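Local coordinates for protein MmeI (Methylophilus methylotrophus, PDB 5HR4) that works as a Type IIL restriction-modification enzyme on DNA and probably methylates adenine bases with S-adenosyl-L-methionine as donor, at residues F417-A422 / P454-A459; N460-D465 / Y518-H523; H523-Q526 / N530-C533. All coordinates share one frame; numbering follows the deposited sequence.

Overall arrangement
All three contacts lie in the DNA-methyltransferase domain and follow one another along the chain. Contact 1 joins helix 416-440 to strand 455-458, an edge strand of the large mixed sheet. Contact 2 begins in the loop that follows that strand and reaches helix 517-524, which contact 3 shares on the way into strand 532-538 of the same sheet. Centres lie about 17 Å apart for contacts 1 and 2, about 11 Å for 2 and 3, and about 22 Å for 1 and 3. Contacts 1 and 2 touch where I464 meets L457 and A459. Sinefungin binds at A459 of contact 1 and N460, A461 and L462 of contact 2, where the edge strand passes into the loop.

Contact 1 of 3, residues F417-A422 / P454-A459; sequences FPAQIA and PHILNA
N458 ND2 is held by two backbone carbonyls, through a hydrogen bond to E413 O and a weak one to I414 O. The methylene carbon of the same side chain faces the helix, with N458 CB 4.2 Å from A419 CB. I456 makes the rest of the contact, and its two branches serve different helix residues. I456 CG2 lies anti to the backbone N and reaches A419, 3.6 Å from A419 O and 4.1 Å from A419 CB. I456 CG1 leaves on the other branch (chi1 -50°) and meets A422 CB at 4.1 Å. A419 and A422 are three residues apart, so one isoleucine spans nearly a full turn. Over these residues the helix and strand axes run antiparallel, at 172°, with a closest approach of 8.3 Å. This is the return leg of a beta-alpha-beta crossover: strand 409-413, helix 416-440, then strand 455-458 beside and parallel to the first. Such units build Rossmann-like methyltransferase domains. P454 extends the packing along the helix to Q423, L426 and W427. Between the two segments the cohesion is apolar and undirected; the polar bonds of N458 instead tie this strand to the end of its neighbour.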
loop_
_atom_site.group_PDB
_atom_site.type_symbol
_atom_site.label_atom_id
_atom_site.label_comp_id
_atom_site.label_asym_id
_atom_site.label_seq_id
_atom_site.Cartn_x
_atom_site.Cartn_y
_atom_site.Cartn_z
ATOM N N PHE A 417 -12.784 9.178 13.710
ATOM C CA PHE A 417 -12.353 10.522 13.340
ATOM C C PHE A 417 -12.277 10.677 11.822
ATOM O O PHE A 417 -12.939 11.585 11.286
ATOM C CB PHE A 417 -11.047 10.870 14.055
ATOM C CG PHE A 417 -10.628 12.285 13.852
ATOM C CD1 PHE A 417 -11.469 13.322 14.195
ATOM C CD2 PHE A 417 -9.410 12.578 13.284
ATOM C CE1 PHE A 417 -11.082 14.634 13.992
ATOM C CE2 PHE A 417 -9.017 13.878 13.075
ATOM C CZ PHE A 417 -9.847 14.906 13.425
ATOM N N PRO A 418 -11.572 9.823 11.069
ATOM C CA PRO A 418 -11.672 9.927 9.607
ATOM C C PRO A 418 -13.094 9.762 9.097
ATOM O O PRO A 418 -13.472 10.389 8.087
ATOM C CB PRO A 418 -10.751 8.804 9.105
ATOM C CG PRO A 418 -10.585 7.865 10.287
ATOM C CD PRO A 418 -10.673 8.731 11.493
ATOM N N ALA A 419 -13.906 8.940 9.761
ATOM C CA ALA A 419 -15.288 8.791 9.311
ATOM C C ALA A 419 -16.068 10.079 9.501
ATOM O O ALA A 419 -16.983 10.363 8.722
ATOM C CB ALA A 419 -15.984 7.641 10.040
ATOM N N GLN A 420 -15.707 10.884 10.509
ATOM C CA GLN A 420 -16.329 12.198 10.661
ATOM C C GLN A 420 -15.737 13.219 9.690
ATOM O O GLN A 420 -16.469 14.048 9.153
ATOM C CB GLN A 420 -16.198 12.697 12.102
ATOM C CG GLN A 420 -16.923 11.868 13.141
ATOM C CD GLN A 420 -18.355 12.336 13.428
ATOM O OE1 GLN A 420 -18.974 13.010 12.603
ATOM N NE2 GLN A 420 -18.888 11.971 14.617
ATOM N N ILE A 421 -14.420 13.182 9.439
ATOM C CA ILE A 421 -13.830 14.104 8.462
ATOM C C ILE A 421 -14.460 13.889 7.091
ATOM O O ILE A 421 -14.892 14.837 6.435
ATOM C CB ILE A 421 -12.301 13.936 8.380
ATOM C CG1 ILE A 421 -11.643 13.904 9.740
ATOM C CG2 ILE A 421 -11.683 15.083 7.552
ATOM C CD1 ILE A 421 -10.105 13.762 9.637
ATOM N N ALA A 422 -14.519 12.630 6.648
ATOM C CA ALA A 422 -15.097 12.312 5.348
ATOM C C ALA A 422 -16.424 13.023 5.157
ATOM O O ALA A 422 -16.668 13.629 4.108
ATOM C CB ALA A 422 -15.264 10.799 5.201
ATOM N N PRO A 454 -23.922 12.828 3.127
ATOM C CA PRO A 454 -23.246 11.590 2.718
ATOM C C PRO A 454 -23.696 10.416 3.568
ATOM O O PRO A 454 -24.407 10.556 4.566
ATOM C CB PRO A 454 -21.765 11.878 2.951
ATOM C CG PRO A 454 -21.656 13.333 3.167
ATOM C CD PRO A 454 -22.993 13.887 3.543
ATOM N N HIS A 455 -23.240 9.239 3.167
ATOM C CA HIS A 455 -23.580 7.991 3.833
ATOM C C HIS A 455 -22.286 7.272 4.198
ATOM O O HIS A 455 -21.969 6.206 3.651
ATOM C CB HIS A 455 -24.485 7.144 2.945
ATOM C CG HIS A 455 -25.752 7.842 2.545
ATOM N ND1 HIS A 455 -25.957 8.349 1.277
ATOM C CD2 HIS A 455 -26.878 8.125 3.249
ATOM C CE1 HIS A 455 -27.154 8.910 1.215
ATOM N NE2 HIS A 455 -27.732 8.789 2.399
ATOM N N ILE A 456 -21.534 7.881 5.112
ATOM C CA ILE A 456 -20.332 7.285 5.687
ATOM C C ILE A 456 -20.723 6.529 6.950
ATOM O O ILE A 456 -21.280 7.107 7.891
ATOM C CB ILE A 456 -19.286 8.358 6.013
ATOM C CG1 ILE A 456 -19.068 9.267 4.798
ATOM C CG2 ILE A 456 -17.980 7.711 6.467
ATOM C CD1 ILE A 456 -18.603 8.533 3.573
ATOM N N LEU A 457 -20.427 5.241 6.977
ATOM C CA LEU A 457 -20.656 4.430 8.160
ATOM C C LEU A 457 -19.336 4.177 8.901
ATOM O O LEU A 457 -18.301 3.913 8.282
ATOM C CB LEU A 457 -21.298 3.105 7.764
ATOM C CG LEU A 457 -21.598 2.191 8.941
ATOM C CD1 LEU A 457 -22.576 2.881 9.857
ATOM C CD2 LEU A 457 -22.133 0.858 8.436
ATOM N N ASN A 458 -19.376 4.272 10.228
ATOM C CA ASN A 458 -18.237 3.924 11.073
ATOM C C ASN A 458 -18.438 2.477 11.494
ATOM O O ASN A 458 -19.221 2.189 12.400
ATOM C CB ASN A 458 -18.138 4.854 12.280
ATOM C CG ASN A 458 -17.020 4.453 13.253
ATOM O OD1 ASN A 458 -17.062 4.800 14.437
ATOM N ND2 ASN A 458 -16.017 3.726 12.757
ATOM N N ALA A 459 -17.725 1.564 10.844
ATOM C CA ALA A 459 -17.902 0.146 11.080
ATOM C C ALA A 459 -16.694 -0.567 10.501
ATOM O O ALA A 459 -15.735 0.071 10.064
ATOM C CB ALA A 459 -19.215 -0.347 10.476
#

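Contact 2 of 3, residues N460-D465 / Y518-H523; sequences NALQID and YPKAAH. With SFG (sinefungin), chain H.
K520 has by far the most surface buried here, and its side chain crosses from the helix to the loop. The chain bends at chi2 (-64°) and chi3 (-149°), which brings its end to the loop carbonyls. K520 NZ donates to I464 O at 2.6 Å. The donor is tilted 23° from the carbonyl plane. One carbon back, K520 CE lies 3.5 Å from both A461 O and L462 O. The ammonium also makes a cation-pi contact with W466, whose NE1 donates to A461 O. L462 gives the second largest share, with CD2 4.5 Å from K520 CG; W517 and A516 also touch this leucine. I464 takes part through its backbone carbonyl, while its CB is directed away from the helix. The loop follows the edge strand 455-458 of the Rossmann-like methyltransferase sheet and contacts the adenine of sinefungin. A461 N donates to N1 of the ligand at 3.1 Å. N460 OD1 accepts from L462 N at 3.1 Å, in the carbonyl plane, which makes an Asx turn, and takes a weak bond from N6 of sinefungin. With alanine in place of N460, L462 N and the ligand N6 would probably lose this acceptor, and the turn would be less firmly set beside the adenine. N460 ND2 is bonded weakly to D497 on helix 492-502.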
loop_
_atom_site.group_PDB
_atom_site.type_symbol
_atom_site.label_atom_id
_atom_site.label_comp_id
_atom_site.label_asym_id
_atom_site.label_seq_id
_atom_site.Cartn_x
_atom_site.Cartn_y
_atom_site.Cartn_z
ATOM N N ASN A 460 -16.746 -1.891 10.482
ATOM C CA ASN A 460 -15.631 -2.729 10.063
ATOM C C ASN A 460 -16.044 -3.440 8.783
ATOM O O ASN A 460 -16.743 -4.458 8.827
ATOM C CB ASN A 460 -15.247 -3.723 11.162
ATOM C CG ASN A 460 -14.054 -4.574 10.781
ATOM O OD1 ASN A 460 -14.007 -5.171 9.700
ATOM N ND2 ASN A 460 -13.069 -4.608 11.648
ATOM N N ALA A 461 -15.560 -2.926 7.650
ATOM C CA ALA A 461 -16.059 -3.335 6.341
ATOM C C ALA A 461 -15.928 -4.829 6.078
ATOM O O ALA A 461 -16.559 -5.338 5.141
ATOM C CB ALA A 461 -15.319 -2.579 5.250
ATOM N N LEU A 462 -15.110 -5.540 6.852
ATOM C CA LEU A 462 -14.949 -6.970 6.634
ATOM C C LEU A 462 -15.967 -7.796 7.412
ATOM O O LEU A 462 -16.211 -8.954 7.043
ATOM C CB LEU A 462 -13.522 -7.401 6.999
ATOM C CG LEU A 462 -12.366 -6.718 6.234
ATOM C CD1 LEU A 462 -11.050 -7.398 6.509
ATOM C CD2 LEU A 462 -12.607 -6.689 4.750
ATOM N N GLN A 463 -16.596 -7.216 8.445
ATOM C CA GLN A 463 -17.528 -7.933 9.306
ATOM C C GLN A 463 -18.994 -7.679 8.982
ATOM O O GLN A 463 -19.846 -8.399 9.497
ATOM C CB GLN A 463 -17.279 -7.576 10.782
ATOM C CG GLN A 463 -16.024 -8.182 11.375
ATOM C CD GLN A 463 -15.785 -7.763 12.821
ATOM O OE1 GLN A 463 -16.612 -7.078 13.423
ATOM N NE2 GLN A 463 -14.647 -8.175 13.383
ATOM N N ILE A 464 -19.318 -6.693 8.151
ATOM C CA ILE A 464 -20.703 -6.321 7.884
ATOM C C ILE A 464 -21.100 -6.717 6.459
ATOM O O ILE A 464 -20.270 -7.072 5.620
ATOM C CB ILE A 464 -20.944 -4.816 8.098
ATOM C CG1 ILE A 464 -20.066 -3.999 7.145
ATOM C CG2 ILE A 464 -20.698 -4.422 9.532
ATOM C CD1 ILE A 464 -20.371 -2.527 7.216
ATOM N N ASP A 465 -22.392 -6.607 6.182
ATOM C CA ASP A 465 -22.912 -6.754 4.830
ATOM C C ASP A 465 -22.942 -5.375 4.165
ATOM O O ASP A 465 -23.670 -4.483 4.622
ATOM C CB ASP A 465 -24.309 -7.381 4.874
ATOM C CG ASP A 465 -24.842 -7.748 3.499
ATOM O OD1 ASP A 465 -24.081 -7.704 2.507
ATOM O OD2 ASP A 465 -26.032 -8.104 3.414
ATOM N N TYR A 518 -11.130 -7.872 -1.773
ATOM C CA TYR A 518 -11.451 -8.346 -3.119
ATOM C C TYR A 518 -12.589 -9.362 -3.132
ATOM O O TYR A 518 -13.521 -9.199 -3.941
ATOM C CB TYR A 518 -10.191 -8.899 -3.790
ATOM C CG TYR A 518 -9.226 -7.840 -4.264
ATOM C CD1 TYR A 518 -8.426 -7.145 -3.362
ATOM C CD2 TYR A 518 -9.096 -7.555 -5.617
ATOM C CE1 TYR A 518 -7.543 -6.190 -3.783
ATOM C CE2 TYR A 518 -8.208 -6.593 -6.060
ATOM C CZ TYR A 518 -7.438 -5.914 -5.137
ATOM O OH TYR A 518 -6.555 -4.961 -5.568
ATOM N N PRO A 519 -12.582 -10.423 -2.317
ATOM C CA PRO A 519 -13.748 -11.320 -2.306
ATOM C C PRO A 519 -15.007 -10.635 -1.819
ATOM O O PRO A 519 -16.098 -10.954 -2.306
ATOM C CB PRO A 519 -13.321 -12.443 -1.349
ATOM C CG PRO A 519 -11.852 -12.385 -1.338
ATOM C CD PRO A 519 -11.511 -10.939 -1.454
ATOM N N LYS A 520 -14.887 -9.712 -0.858
ATOM C CA LYS A 520 -16.032 -8.913 -0.435
ATOM C C LYS A 520 -16.680 -8.239 -1.632
ATOM O O LYS A 520 -17.826 -8.542 -1.980
ATOM C CB LYS A 520 -15.602 -7.879 0.609
ATOM C CG LYS A 520 -15.726 -8.378 2.017
ATOM C CD LYS A 520 -17.179 -8.661 2.352
ATOM C CE LYS A 520 -17.486 -8.427 3.816
ATOM N NZ LYS A 520 -18.909 -8.769 4.135
ATOM N N ALA A 521 -15.945 -7.330 -2.285
ATOM C CA ALA A 521 -16.428 -6.705 -3.515
ATOM C C ALA A 521 -16.939 -7.744 -4.498
ATOM O O ALA A 521 -18.031 -7.592 -5.058
ATOM C CB ALA A 521 -15.315 -5.882 -4.158
ATOM N N ALA A 522 -16.179 -8.829 -4.693
ATOM C CA ALA A 522 -16.576 -9.845 -5.668
ATOM C C ALA A 522 -17.906 -10.492 -5.301
ATOM O O ALA A 522 -18.713 -10.799 -6.183
ATOM C CB ALA A 522 -15.491 -10.906 -5.803
ATOM N N HIS A 523 -18.158 -10.712 -4.010
ATOM C CA HIS A 523 -19.457 -11.251 -3.609
ATOM C C HIS A 523 -20.546 -10.186 -3.700
ATOM O O HIS A 523 -21.668 -10.469 -4.130
ATOM C CB HIS A 523 -19.374 -11.840 -2.197
ATOM C CG HIS A 523 -18.773 -13.216 -2.156
ATOM N ND1 HIS A 523 -17.519 -13.471 -1.636
ATOM C CD2 HIS A 523 -19.246 -14.408 -2.591
ATOM C CE1 HIS A 523 -17.252 -14.762 -1.742
ATOM N NE2 HIS A 523 -18.284 -15.353 -2.316
HETATM N N SFG H . -8.185 6.431 1.056
HETATM C CA SFG H . -8.155 7.102 2.338
HETATM C C SFG H . -7.685 8.522 2.088
HETATM O O SFG H . -7.404 8.863 0.917
HETATM O OXT SFG H . -7.582 9.353 3.022
HETATM C CB SFG H . -7.194 6.391 3.285
HETATM C CG SFG H . -7.611 4.930 3.366
HETATM C CD SFG H . -6.490 4.215 4.086
HETATM N NE SFG H . -5.462 3.947 3.099
HETATM C "C5'" SFG H . -6.974 2.918 4.753
HETATM C "C4'" SFG H . -8.182 3.109 5.732
HETATM O "O4'" SFG H . -8.731 1.949 5.956
HETATM C "C3'" SFG H . -7.782 3.601 7.135
HETATM O "O3'" SFG H . -8.299 4.843 7.293
HETATM C "C2'" SFG H . -8.385 2.578 8.143
HETATM O "O2'" SFG H . -9.010 3.257 9.313
HETATM C "C1'" SFG H . -9.308 1.979 7.460
HETATM N N9 SFG H . -9.481 0.604 7.808
HETATM C C8 SFG H . -8.551 -0.288 8.141
HETATM N N7 SFG H . -9.149 -1.465 8.338
HETATM C C5 SFG H . -10.452 -1.296 8.117
HETATM C C6 SFG H . -11.501 -2.180 8.193
HETATM N N6 SFG H . -11.572 -3.583 8.519
HETATM N N1 SFG H . -12.742 -1.790 7.929
HETATM C C2 SFG H . -12.965 -0.500 7.578
HETATM N N3 SFG H . -11.928 0.376 7.508
HETATM C C4 SFG H . -10.665 -0.024 7.778
#

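Contact 3 of 3, residues H523-Q526 / N530-C533; sequences HYIQ and NIRC
I525 holds CG1 between its backbone N and carbonyl carbon (chi1 68°), and this turns CG2 toward the strand. I531 has CG2 anti to its backbone N, and the two methyls meet: I525 CG2 is 3.7 Å from I531 CG2. The same I525 methyl lies 3.8 Å from I531 CB and 3.9 Å from I531 CD1, so it touches three carbons of its partner. The two side chains cross obliquely. I525 CG2 also reaches C533 SG at 4.0 Å. A single methyl therefore touches both I531, just before the strand, and C533 within it. Y524 adds a third apolar pair from helix 517-524, with CE2 4.1 Å from I531 CD1 and the two side chains at about a right angle. After helix 517-524 the chain turns into strand 532-538, which runs parallel to strand 477-480. The contact thus closes a crossover between adjacent strands of the Rossmann-like sheet. I478 of that neighbouring strand touches all four side chains, Y524, I525, I531 and C533. The backbone of R532 bonds to C476 and I478 on one side, and that of C533 to F587 of another strand. At the far end of the tyrosine, Y524 OH is hydrogen-bonded to L470 O.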
loop_
_atom_site.group_PDB
_atom_site.type_symbol
_atom_site.label_atom_id
_atom_site.label_comp_id
_atom_site.label_asym_id
_atom_site.label_seq_id
_atom_site.Cartn_x
_atom_site.Cartn_y
_atom_site.Cartn_z
ATOM N N HIS A 523 -18.158 -10.712 -4.010
ATOM C CA HIS A 523 -19.457 -11.251 -3.609
ATOM C C HIS A 523 -20.546 -10.186 -3.700
ATOM O O HIS A 523 -21.668 -10.469 -4.130
ATOM C CB HIS A 523 -19.374 -11.840 -2.197
ATOM C CG HIS A 523 -18.773 -13.216 -2.156
ATOM N ND1 HIS A 523 -17.519 -13.471 -1.636
ATOM C CD2 HIS A 523 -19.246 -14.408 -2.591
ATOM C CE1 HIS A 523 -17.252 -14.762 -1.742
ATOM N NE2 HIS A 523 -18.284 -15.353 -2.316
ATOM N N TYR A 524 -20.214 -8.949 -3.337
ATOM C CA TYR A 524 -21.179 -7.860 -3.366
ATOM C C TYR A 524 -21.726 -7.611 -4.769
ATOM O O TYR A 524 -22.935 -7.417 -4.950
ATOM C CB TYR A 524 -20.507 -6.608 -2.821
ATOM C CG TYR A 524 -21.349 -5.354 -2.842
ATOM C CD1 TYR A 524 -22.413 -5.191 -1.969
ATOM C CD2 TYR A 524 -21.047 -4.311 -3.697
ATOM C CE1 TYR A 524 -23.169 -4.030 -1.978
ATOM C CE2 TYR A 524 -21.794 -3.151 -3.707
ATOM C CZ TYR A 524 -22.847 -3.015 -2.846
ATOM O OH TYR A 524 -23.591 -1.860 -2.844
ATOM N N ILE A 525 -20.855 -7.586 -5.781
ATOM C CA ILE A 525 -21.313 -7.233 -7.125
ATOM C C ILE A 525 -21.941 -8.409 -7.841
ATOM O O ILE A 525 -22.425 -8.246 -8.970
ATOM C CB ILE A 525 -20.177 -6.657 -8.003
ATOM C CG1 ILE A 525 -19.142 -7.725 -8.337
ATOM C CG2 ILE A 525 -19.504 -5.494 -7.299
ATOM C CD1 ILE A 525 -18.067 -7.222 -9.280
ATOM N N GLN A 526 -21.951 -9.591 -7.223
ATOM C CA GLN A 526 -22.535 -10.755 -7.878
ATOM C C GLN A 526 -23.992 -10.502 -8.252
ATOM O O GLN A 526 -24.488 -11.080 -9.226
ATOM C CB GLN A 526 -22.403 -11.983 -6.967
ATOM C CG GLN A 526 -22.208 -13.308 -7.701
ATOM C CD GLN A 526 -20.870 -13.395 -8.433
ATOM O OE1 GLN A 526 -19.811 -13.293 -7.816
ATOM N NE2 GLN A 526 -20.914 -13.582 -9.756
ATOM N N ASN A 530 -23.160 -4.673 -13.341
ATOM C CA ASN A 530 -22.868 -3.362 -13.906
ATOM C C ASN A 530 -21.883 -2.572 -13.066
ATOM O O ASN A 530 -21.355 -1.554 -13.527
ATOM C CB ASN A 530 -24.154 -2.555 -14.077
ATOM C CG ASN A 530 -24.853 -2.862 -15.376
ATOM O OD1 ASN A 530 -24.561 -3.870 -16.026
ATOM N ND2 ASN A 530 -25.779 -1.993 -15.772
ATOM N N ILE A 531 -21.635 -2.998 -11.842
ATOM C CA ILE A 531 -20.694 -2.276 -11.016
ATOM C C ILE A 531 -19.295 -2.509 -11.558
ATOM O O ILE A 531 -18.975 -3.598 -12.060
ATOM C CB ILE A 531 -20.829 -2.727 -9.556
ATOM C CG1 ILE A 531 -22.240 -2.399 -9.034
ATOM C CG2 ILE A 531 -19.709 -2.118 -8.714
ATOM C CD1 ILE A 531 -22.584 -3.070 -7.695
ATOM N N ARG A 532 -18.474 -1.461 -11.508
ATOM C CA ARG A 532 -17.059 -1.494 -11.844
ATOM C C ARG A 532 -16.250 -1.085 -10.610
ATOM O O ARG A 532 -16.627 -0.143 -9.901
ATOM C CB ARG A 532 -16.790 -0.562 -13.011
ATOM N N CYS A 533 -15.145 -1.796 -10.334
ATOM C CA CYS A 533 -14.363 -1.592 -9.114
ATOM C C CYS A 533 -12.897 -1.316 -9.418
ATOM O O CYS A 533 -12.332 -1.835 -10.388
ATOM C CB CYS A 533 -14.412 -2.815 -8.169
ATOM S SG CYS A 533 -16.048 -3.535 -7.894
#